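Local atomic coordinates of fructose transport system repressor FruR (Pseudomonas putida, PDB entry 3O74), a protein that probably binds specific DNA sites as both repressor and activator of transcription, and responds to fructose 1-phosphate as its preferred effector. Residues R31-L36 and L244-I249; L53-R58 and R76-K81. All coordinates share one frame; numbering follows the deposited sequence.

Interaction 1 of 2, residues R31-L36 and L244-I249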
ATOM      1  N   ARG B  31     -12.462  17.690  -9.602  1.00 42.15           N
ATOM      2  CA  ARG B  31     -13.000  17.956 -10.931  1.00 43.67           C
ATOM      3  C   ARG B  31     -14.411  17.411 -11.116  1.00 42.49           C
ATOM      4  O   ARG B  31     -15.019  17.596 -12.172  1.00 45.81           O
ATOM      5  CB  ARG B  31     -12.066  17.399 -12.007  1.00 44.47           C
ATOM      6  CG  ARG B  31     -10.778  18.181 -12.141  1.00 46.40           C
ATOM      7  CD  ARG B  31     -11.057  19.622 -12.550  1.00 53.97           C
ATOM      8  NE  ARG B  31     -11.590  19.708 -13.906  1.00 58.29           N
ATOM      9  CZ  ARG B  31     -10.837  19.852 -14.993  1.00 61.67           C
ATOM     10  NH1 ARG B  31      -9.518  19.931 -14.876  1.00 63.11           N
ATOM     11  NH2 ARG B  31     -11.398  19.917 -16.193  1.00 59.21           N
ATOM     12  N   GLY B  32     -14.929  16.738 -10.092  1.00 38.96           N
ATOM     13  CA  GLY B  32     -16.276  16.198 -10.144  1.00 39.31           C
ATOM     14  C   GLY B  32     -16.350  14.766 -10.647  1.00 40.49           C
ATOM     15  O   GLY B  32     -17.415  14.309 -11.067  1.00 39.53           O
ATOM     16  N   TYR B  33     -15.221  14.058 -10.611  1.00 31.67           N
ATOM     17  CA  TYR B  33     -15.180  12.659 -11.031  1.00 28.13           C
ATOM     18  C   TYR B  33     -14.886  11.739  -9.849  1.00 26.59           C
ATOM     19  O   TYR B  33     -14.146  12.112  -8.941  1.00 29.89           O
ATOM     20  CB  TYR B  33     -14.103  12.450 -12.100  1.00 28.23           C
ATOM     21  CG  TYR B  33     -14.393  13.131 -13.411  1.00 29.56           C
ATOM     22  CD1 TYR B  33     -14.934  12.426 -14.478  1.00 29.84           C
ATOM     23  CD2 TYR B  33     -14.131  14.483 -13.583  1.00 36.65           C
ATOM     24  CE1 TYR B  33     -15.203  13.050 -15.684  1.00 37.92           C
ATOM     25  CE2 TYR B  33     -14.398  15.115 -14.784  1.00 37.69           C
ATOM     26  CZ  TYR B  33     -14.935  14.396 -15.829  1.00 40.53           C
ATOM     27  OH  TYR B  33     -15.199  15.026 -17.021  1.00 44.50           O
ATOM     28  N   GLN B  34     -15.462  10.539  -9.871  1.00 24.99           N
ATOM     29  CA  GLN B  34     -15.128   9.506  -8.893  1.00 26.35           C
ATOM     30  C   GLN B  34     -14.167   8.504  -9.532  1.00 25.34           C
ATOM     31  O   GLN B  34     -14.235   8.247 -10.729  1.00 28.26           O
ATOM     32  CB  GLN B  34     -16.388   8.791  -8.404  1.00 27.11           C
ATOM     33  CG  GLN B  34     -17.480   9.716  -7.874  1.00 38.46           C
ATOM     34  CD  GLN B  34     -17.096  10.397  -6.574  1.00 50.70           C
ATOM     35  OE1 GLN B  34     -17.408  11.567  -6.357  1.00 52.46           O
ATOM     36  NE2 GLN B  34     -16.414   9.664  -5.701  1.00 52.75           N
ATOM     37  N   LEU B  35     -13.270   7.941  -8.732  1.00 25.94           N
ATOM     38  CA  LEU B  35     -12.335   6.943  -9.234  1.00 25.46           C
ATOM     39  C   LEU B  35     -12.682   5.542  -8.732  1.00 28.75           C
ATOM     40  O   LEU B  35     -12.851   5.329  -7.535  1.00 28.99           O
ATOM     41  CB  LEU B  35     -10.902   7.301  -8.830  1.00 25.18           C
ATOM     42  CG  LEU B  35      -9.784   6.420  -9.397  1.00 25.64           C
ATOM     43  CD1 LEU B  35      -9.605   6.664 -10.893  1.00 28.77           C
ATOM     44  CD2 LEU B  35      -8.471   6.648  -8.660  1.00 21.48           C
ATOM     45  N   LEU B  36     -12.791   4.592  -9.656  1.00 24.21           N
ATOM     46  CA  LEU B  36     -12.961   3.194  -9.291  1.00 21.82           C
ATOM     47  C   LEU B  36     -11.678   2.437  -9.596  1.00 21.03           C
ATOM     48  O   LEU B  36     -11.151   2.497 -10.708  1.00 21.18           O
ATOM     49  CB  LEU B  36     -14.141   2.567 -10.027  1.00 26.27           C
ATOM     50  CG  LEU B  36     -15.522   3.134  -9.693  1.00 31.38           C
ATOM     51  CD1 LEU B  36     -16.577   2.522 -10.601  1.00 35.68           C
ATOM     52  CD2 LEU B  36     -15.866   2.902  -8.228  1.00 32.31           C
ATOM     53  N   LEU B 244      -4.497  14.763 -18.776  1.00 31.02           N
ATOM     54  CA  LEU B 244      -4.598  14.117 -20.082  1.00 30.25           C
ATOM     55  C   LEU B 244      -5.953  13.436 -20.237  1.00 27.93           C
ATOM     56  O   LEU B 244      -6.568  13.491 -21.303  1.00 27.46           O
ATOM     57  CB  LEU B 244      -3.472  13.097 -20.268  1.00 29.43           C
ATOM     58  CG  LEU B 244      -2.164  13.565 -20.918  1.00 35.53           C
ATOM     59  CD1 LEU B 244      -1.973  15.063 -20.803  1.00 44.62           C
ATOM     60  CD2 LEU B 244      -0.978  12.839 -20.299  1.00 32.85           C
ATOM     61  N   ALA B 245      -6.418  12.794 -19.170  1.00 22.36           N
ATOM     62  CA  ALA B 245      -7.721  12.130 -19.190  1.00 25.47           C
ATOM     63  C   ALA B 245      -8.851  13.129 -19.415  1.00 25.96           C
ATOM     64  O   ALA B 245      -9.725  12.918 -20.258  1.00 24.56           O
ATOM     65  CB  ALA B 245      -7.945  11.356 -17.893  1.00 23.75           C
ATOM     66  N   LEU B 246      -8.823  14.220 -18.658  1.00 26.33           N
ATOM     67  CA  LEU B 246      -9.872  15.232 -18.729  1.00 28.63           C
ATOM     68  C   LEU B 246      -9.894  15.981 -20.063  1.00 33.51           C
ATOM     69  O   LEU B 246     -10.953  16.409 -20.520  1.00 33.70           O
ATOM     70  CB  LEU B 246      -9.742  16.214 -17.565  1.00 31.23           C
ATOM     71  CG  LEU B 246      -9.867  15.580 -16.178  1.00 35.97           C
ATOM     72  CD1 LEU B 246      -9.747  16.629 -15.085  1.00 37.58           C
ATOM     73  CD2 LEU B 246     -11.180  14.828 -16.054  1.00 40.45           C
ATOM     74  N   ALA B 247      -8.730  16.138 -20.687  1.00 32.46           N
ATOM     75  CA  ALA B 247      -8.660  16.812 -21.981  1.00 28.61           C
ATOM     76  C   ALA B 247      -9.311  15.950 -23.056  1.00 29.01           C
ATOM     77  O   ALA B 247      -9.964  16.462 -23.956  1.00 34.83           O
ATOM     78  CB  ALA B 247      -7.225  17.138 -22.344  1.00 30.86           C
ATOM     79  N   ALA B 248      -9.131  14.638 -22.953  1.00 27.03           N
ATOM     80  CA  ALA B 248      -9.764  13.702 -23.874  1.00 28.71           C
ATOM     81  C   ALA B 248     -11.277  13.667 -23.664  1.00 35.54           C
ATOM     82  O   ALA B 248     -12.049  13.561 -24.620  1.00 40.94           O
ATOM     83  CB  ALA B 248      -9.176  12.317 -23.700  1.00 27.98           C
ATOM     84  N   ILE B 249     -11.701  13.753 -22.409  1.00 29.96           N
ATOM     85  CA  ILE B 249     -13.125  13.707 -22.092  1.00 28.55           C
ATOM     86  C   ILE B 249     -13.843  15.021 -22.398  1.00 31.76           C
ATOM     87  O   ILE B 249     -14.894  15.033 -23.044  1.00 30.38           O
ATOM     88  CB  ILE B 249     -13.362  13.347 -20.610  1.00 32.39           C
ATOM     89  CG1 ILE B 249     -12.875  11.926 -20.328  1.00 35.24           C
ATOM     90  CG2 ILE B 249     -14.842  13.489 -20.260  1.00 31.64           C
ATOM     91  CD1 ILE B 249     -12.770  11.596 -18.856  1.00 38.93           C
TER
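L246 puts its two methyl branches on two different flat groups, R31 and Y33. CD1 sits over the centre of one face of the R31 guanidinium, 3.3 Å above its plane. The R31 chain bends at chi2 (-62°) and chi3 (-68°), which curls it round this methyl; R31 CG is also 3.5 Å from L246 CD1. CD2 goes to Y33. It lies over one face of the ring as a CH-pi contact, 3.9 Å from the centroid and 29° off the normal. Its nearest ring atom is Y33 CE2, at 3.5 Å. I249 meets the phenol end of the same ring, with CG2 3.6 Å from Y33 OH. The contact joins the end of helix 15-30 and the start of strand 34-39, outermost in this chain's sheet, to helix 234-250, in one lobe of the LacI-type sugar-binding fold. G32, with positive phi, closes helix 15-30 in a Schellman motif. E250 pairs with both polar groups: its OE1 forms a salt bridge with R31 NH2, its OE2 a hydrogen bond with Y33 OH. Apolar contact thus covers the faces, and one carboxylate joins R31 to Y33, probably limiting how far either can turn.

Interaction 2 of 2, residues L53-R58 and R76-K81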
ATOM      1  N   LEU B  53     -15.283  -5.177 -17.524  1.00 44.81           N
ATOM      2  CA  LEU B  53     -15.968  -4.560 -16.400  1.00 41.51           C
ATOM      3  C   LEU B  53     -16.054  -3.049 -16.573  1.00 37.90           C
ATOM      4  O   LEU B  53     -17.131  -2.465 -16.465  1.00 38.99           O
ATOM      5  CB  LEU B  53     -15.250  -4.894 -15.093  1.00 34.65           C
ATOM      6  CG  LEU B  53     -15.878  -4.320 -13.825  1.00 35.42           C
ATOM      7  CD1 LEU B  53     -17.295  -4.831 -13.665  1.00 36.30           C
ATOM      8  CD2 LEU B  53     -15.036  -4.676 -12.615  1.00 34.81           C
ATOM      9  N   PHE B  54     -14.919  -2.419 -16.845  1.00 34.46           N
ATOM     10  CA  PHE B  54     -14.880  -0.967 -16.980  1.00 35.94           C
ATOM     11  C   PHE B  54     -15.565  -0.464 -18.242  1.00 42.64           C
ATOM     12  O   PHE B  54     -15.968   0.698 -18.314  1.00 46.08           O
ATOM     13  CB  PHE B  54     -13.447  -0.442 -16.887  1.00 30.42           C
ATOM     14  CG  PHE B  54     -12.933  -0.365 -15.481  1.00 30.40           C
ATOM     15  CD1 PHE B  54     -11.875  -1.152 -15.067  1.00 31.04           C
ATOM     16  CD2 PHE B  54     -13.535   0.479 -14.560  1.00 33.72           C
ATOM     17  CE1 PHE B  54     -11.408  -1.084 -13.767  1.00 30.60           C
ATOM     18  CE2 PHE B  54     -13.077   0.552 -13.254  1.00 32.20           C
ATOM     19  CZ  PHE B  54     -12.010  -0.231 -12.856  1.00 31.17           C
ATOM     20  N   ARG B  55     -15.699  -1.338 -19.235  1.00 47.99           N
ATOM     21  CA  ARG B  55     -16.432  -0.995 -20.445  1.00 55.06           C
ATOM     22  C   ARG B  55     -17.939  -0.985 -20.188  1.00 56.13           C
ATOM     23  O   ARG B  55     -18.634  -0.031 -20.539  1.00 61.04           O
ATOM     24  CB  ARG B  55     -16.077  -1.955 -21.582  1.00 62.91           C
ATOM     25  CG  ARG B  55     -16.956  -1.813 -22.810  1.00 70.55           C
ATOM     26  CD  ARG B  55     -16.236  -2.291 -24.056  1.00 79.79           C
ATOM     27  NE  ARG B  55     -17.048  -3.213 -24.844  1.00 88.66           N
ATOM     28  CZ  ARG B  55     -16.758  -4.497 -25.020  1.00 92.61           C
ATOM     29  NH1 ARG B  55     -15.666  -5.012 -24.470  1.00 93.58           N
ATOM     30  NH2 ARG B  55     -17.554  -5.263 -25.753  1.00 93.76           N
ATOM     31  N   ALA B  56     -18.436  -2.047 -19.561  1.00 53.18           N
ATOM     32  CA  ALA B  56     -19.849  -2.136 -19.214  1.00 51.47           C
ATOM     33  C   ALA B  56     -20.223  -1.061 -18.199  1.00 54.24           C
ATOM     34  O   ALA B  56     -21.311  -0.492 -18.256  1.00 59.99           O
ATOM     35  CB  ALA B  56     -20.176  -3.516 -18.675  1.00 49.23           C
ATOM     36  N   ARG B  57     -19.310  -0.790 -17.270  1.00 56.79           N
ATOM     37  CA  ARG B  57     -19.489   0.261 -16.271  1.00 59.47           C
ATOM     38  C   ARG B  57     -19.627   1.625 -16.933  1.00 55.19           C
ATOM     39  O   ARG B  57     -20.180   2.557 -16.349  1.00 56.91           O
ATOM     40  CB  ARG B  57     -18.300   0.283 -15.310  1.00 64.08           C
ATOM     41  CG  ARG B  57     -18.558  -0.402 -13.988  1.00 70.04           C
ATOM     42  CD  ARG B  57     -19.224  -1.747 -14.182  1.00 76.68           C
ATOM     43  NE  ARG B  57     -19.832  -2.222 -12.943  1.00 83.14           N
ATOM     44  CZ  ARG B  57     -20.532  -3.346 -12.836  1.00 86.99           C
ATOM     45  NH1 ARG B  57     -20.715  -4.118 -13.899  1.00 88.74           N
ATOM     46  NH2 ARG B  57     -21.050  -3.696 -11.668  1.00 86.20           N
ATOM     47  N   ARG B  58     -19.108   1.732 -18.150  1.00 48.69           N
ATOM     48  CA  ARG B  58     -19.140   2.978 -18.905  1.00 53.14           C
ATOM     49  C   ARG B  58     -18.352   4.116 -18.253  1.00 49.13           C
ATOM     50  O   ARG B  58     -18.820   5.252 -18.219  1.00 52.96           O
ATOM     51  CB  ARG B  58     -20.584   3.416 -19.179  1.00 60.36           C
ATOM     52  CG  ARG B  58     -21.114   2.988 -20.541  1.00 67.57           C
ATOM     53  CD  ARG B  58     -22.626   3.137 -20.633  1.00 75.72           C
ATOM     54  NE  ARG B  58     -23.312   2.254 -19.693  1.00 81.98           N
ATOM     55  CZ  ARG B  58     -23.890   2.661 -18.567  1.00 85.35           C
ATOM     56  NH1 ARG B  58     -23.879   3.945 -18.240  1.00 86.43           N
ATOM     57  NH2 ARG B  58     -24.486   1.783 -17.771  1.00 85.66           N
ATOM     58  N   ARG B  76      -6.809  -1.189 -28.074  1.00 28.75           N
ATOM     59  CA  ARG B  76      -7.119  -0.549 -29.349  1.00 35.72           C
ATOM     60  C   ARG B  76      -8.612  -0.672 -29.654  1.00 36.78           C
ATOM     61  O   ARG B  76      -9.232   0.266 -30.156  1.00 34.01           O
ATOM     62  CB  ARG B  76      -6.290  -1.166 -30.476  1.00 36.25           C
ATOM     63  CG  ARG B  76      -4.809  -0.823 -30.417  1.00 37.15           C
ATOM     64  CD  ARG B  76      -4.559   0.613 -30.851  1.00 41.17           C
ATOM     65  NE  ARG B  76      -5.148   0.888 -32.159  1.00 43.44           N
ATOM     66  CZ  ARG B  76      -4.582   0.570 -33.320  1.00 47.36           C
ATOM     67  NH1 ARG B  76      -3.404  -0.040 -33.342  1.00 45.54           N
ATOM     68  NH2 ARG B  76      -5.194   0.858 -34.460  1.00 46.59           N
ATOM     69  N   GLU B  77      -9.189  -1.829 -29.342  1.00 44.63           N
ATOM     70  CA  GLU B  77     -10.622  -2.039 -29.547  1.00 49.56           C
ATOM     71  C   GLU B  77     -11.442  -1.056 -28.720  1.00 41.04           C
ATOM     72  O   GLU B  77     -12.377  -0.437 -29.229  1.00 39.84           O
ATOM     73  CB  GLU B  77     -11.026  -3.474 -29.197  1.00 60.01           C
ATOM     74  CG  GLU B  77     -10.600  -4.524 -30.213  1.00 70.63           C
ATOM     75  CD  GLU B  77     -11.006  -5.929 -29.798  1.00 78.57           C
ATOM     76  OE1 GLU B  77     -11.974  -6.067 -29.017  1.00 79.00           O
ATOM     77  OE2 GLU B  77     -10.357  -6.894 -30.252  1.00 81.22           O
ATOM     78  N   LEU B  78     -11.084  -0.917 -27.446  1.00 33.04           N
ATOM     79  CA  LEU B  78     -11.799  -0.025 -26.539  1.00 35.49           C
ATOM     80  C   LEU B  78     -11.685   1.422 -27.002  1.00 39.26           C
ATOM     81  O   LEU B  78     -12.665   2.166 -26.999  1.00 40.77           O
ATOM     82  CB  LEU B  78     -11.254  -0.168 -25.115  1.00 37.52           C
ATOM     83  CG  LEU B  78     -11.381  -1.545 -24.462  1.00 33.28           C
ATOM     84  CD1 LEU B  78     -10.762  -1.541 -23.075  1.00 35.72           C
ATOM     85  CD2 LEU B  78     -12.839  -1.963 -24.388  1.00 38.99           C
ATOM     86  N   GLN B  79     -10.480   1.812 -27.407  1.00 38.73           N
ATOM     87  CA  GLN B  79     -10.218   3.162 -27.896  1.00 36.19           C
ATOM     88  C   GLN B  79     -11.021   3.476 -29.159  1.00 40.61           C
ATOM     89  O   GLN B  79     -11.539   4.584 -29.320  1.00 35.36           O
ATOM     90  CB  GLN B  79      -8.720   3.329 -28.166  1.00 34.57           C
ATOM     91  CG  GLN B  79      -8.341   4.604 -28.896  1.00 34.04           C
ATOM     92  CD  GLN B  79      -6.842   4.734 -29.084  1.00 37.26           C
ATOM     93  OE1 GLN B  79      -6.283   4.254 -30.074  1.00 38.65           O
ATOM     94  NE2 GLN B  79      -6.179   5.384 -28.131  1.00 27.32           N
ATOM     95  N   ASP B  80     -11.121   2.498 -30.055  1.00 46.53           N
ATOM     96  CA  ASP B  80     -11.882   2.673 -31.290  1.00 49.70           C
ATOM     97  C   ASP B  80     -13.363   2.875 -31.000  1.00 49.39           C
ATOM     98  O   ASP B  80     -14.081   3.486 -31.790  1.00 48.54           O
ATOM     99  CB  ASP B  80     -11.687   1.474 -32.221  1.00 52.48           C
ATOM    100  CG  ASP B  80     -10.302   1.432 -32.837  1.00 56.92           C
ATOM    101  OD1 ASP B  80      -9.604   2.467 -32.803  1.00 54.24           O
ATOM    102  OD2 ASP B  80      -9.916   0.364 -33.360  1.00 60.93           O
ATOM    103  N   LYS B  81     -13.815   2.353 -29.864  1.00 47.74           N
ATOM    104  CA  LYS B  81     -15.206   2.502 -29.452  1.00 49.81           C
ATOM    105  C   LYS B  81     -15.438   3.778 -28.639  1.00 47.46           C
ATOM    106  O   LYS B  81     -16.525   3.996 -28.108  1.00 51.02           O
ATOM    107  CB  LYS B  81     -15.686   1.263 -28.689  1.00 51.82           C
ATOM    108  CG  LYS B  81     -15.913   0.038 -29.580  1.00 57.11           C
ATOM    109  CD  LYS B  81     -16.396  -1.159 -28.767  1.00 61.37           C
ATOM    110  CE  LYS B  81     -16.826  -2.322 -29.657  1.00 66.67           C
ATOM    111  NZ  LYS B  81     -15.682  -2.982 -30.351  1.00 69.44           N
TER
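R55 and L78 bring together neighbouring helices, 44-56 and 74-80, on one face of a Rossmann-like parallel sheet. Helix 44-56 leads into strand 61-64. Helix 74-80 follows that strand and leads on to strand 85-88. The helices therefore belong to successive beta-alpha-beta units. Within 53-58 and 76-81, the CA atoms of R55 and L78 are the closest pair, 7.7 Å apart.

Backbone bonds finish both helices. R58, with positive phi, ends the first in a Schellman motif, and its carbonyl bonds to T2 OG1. K81 N makes two weak bonds, to E77 O and L78 O. Beyond the contact, R57 packs on R57 of the second subunit.

The charged atoms across this contact are well separated. E77 OE1 is 6.0 Å from R55 NH1, and K81 NZ is 5.5 Å from R55 NH2. Neither pair is bonded. At these distances, in an exposed place, the attraction and the repulsion are both probably weak.

The direct contact is apolar. L78 is buried, whereas R55 and K81 are exposed. K81 adds a looser contact through its aliphatic part, with CD 4.5 Å from R55 NE. R55 CG is anti to the backbone N (chi1 171°), which brings CD to L78 CD2; the chain then bends at chi3. The two side chains meet at a slant. L78 CD2 touches R55 CD at 3.4 Å, and the same methyl is 4.2 Å from R55 NH1.

Both contacts lie in the same lobe, with centres about 15 Å apart. They lie on opposite faces of the sheet: interaction 1 on the side of helix 234-250, interaction 2 between helices 44-56 and 74-80. Strand 34-39 runs directly on to helix 44-56, and the contacts touch where L36 O lies 3.6 Å from F54 CZ. Both also reach the dimer interface. L36 packs on L53 of the second subunit, and L53 packs on L36 of that subunit. Their centres are about 23 and 25 Å from the chain centre. They are thus probably remote from the interlobe cleft, where LacI-family proteins bind effectors.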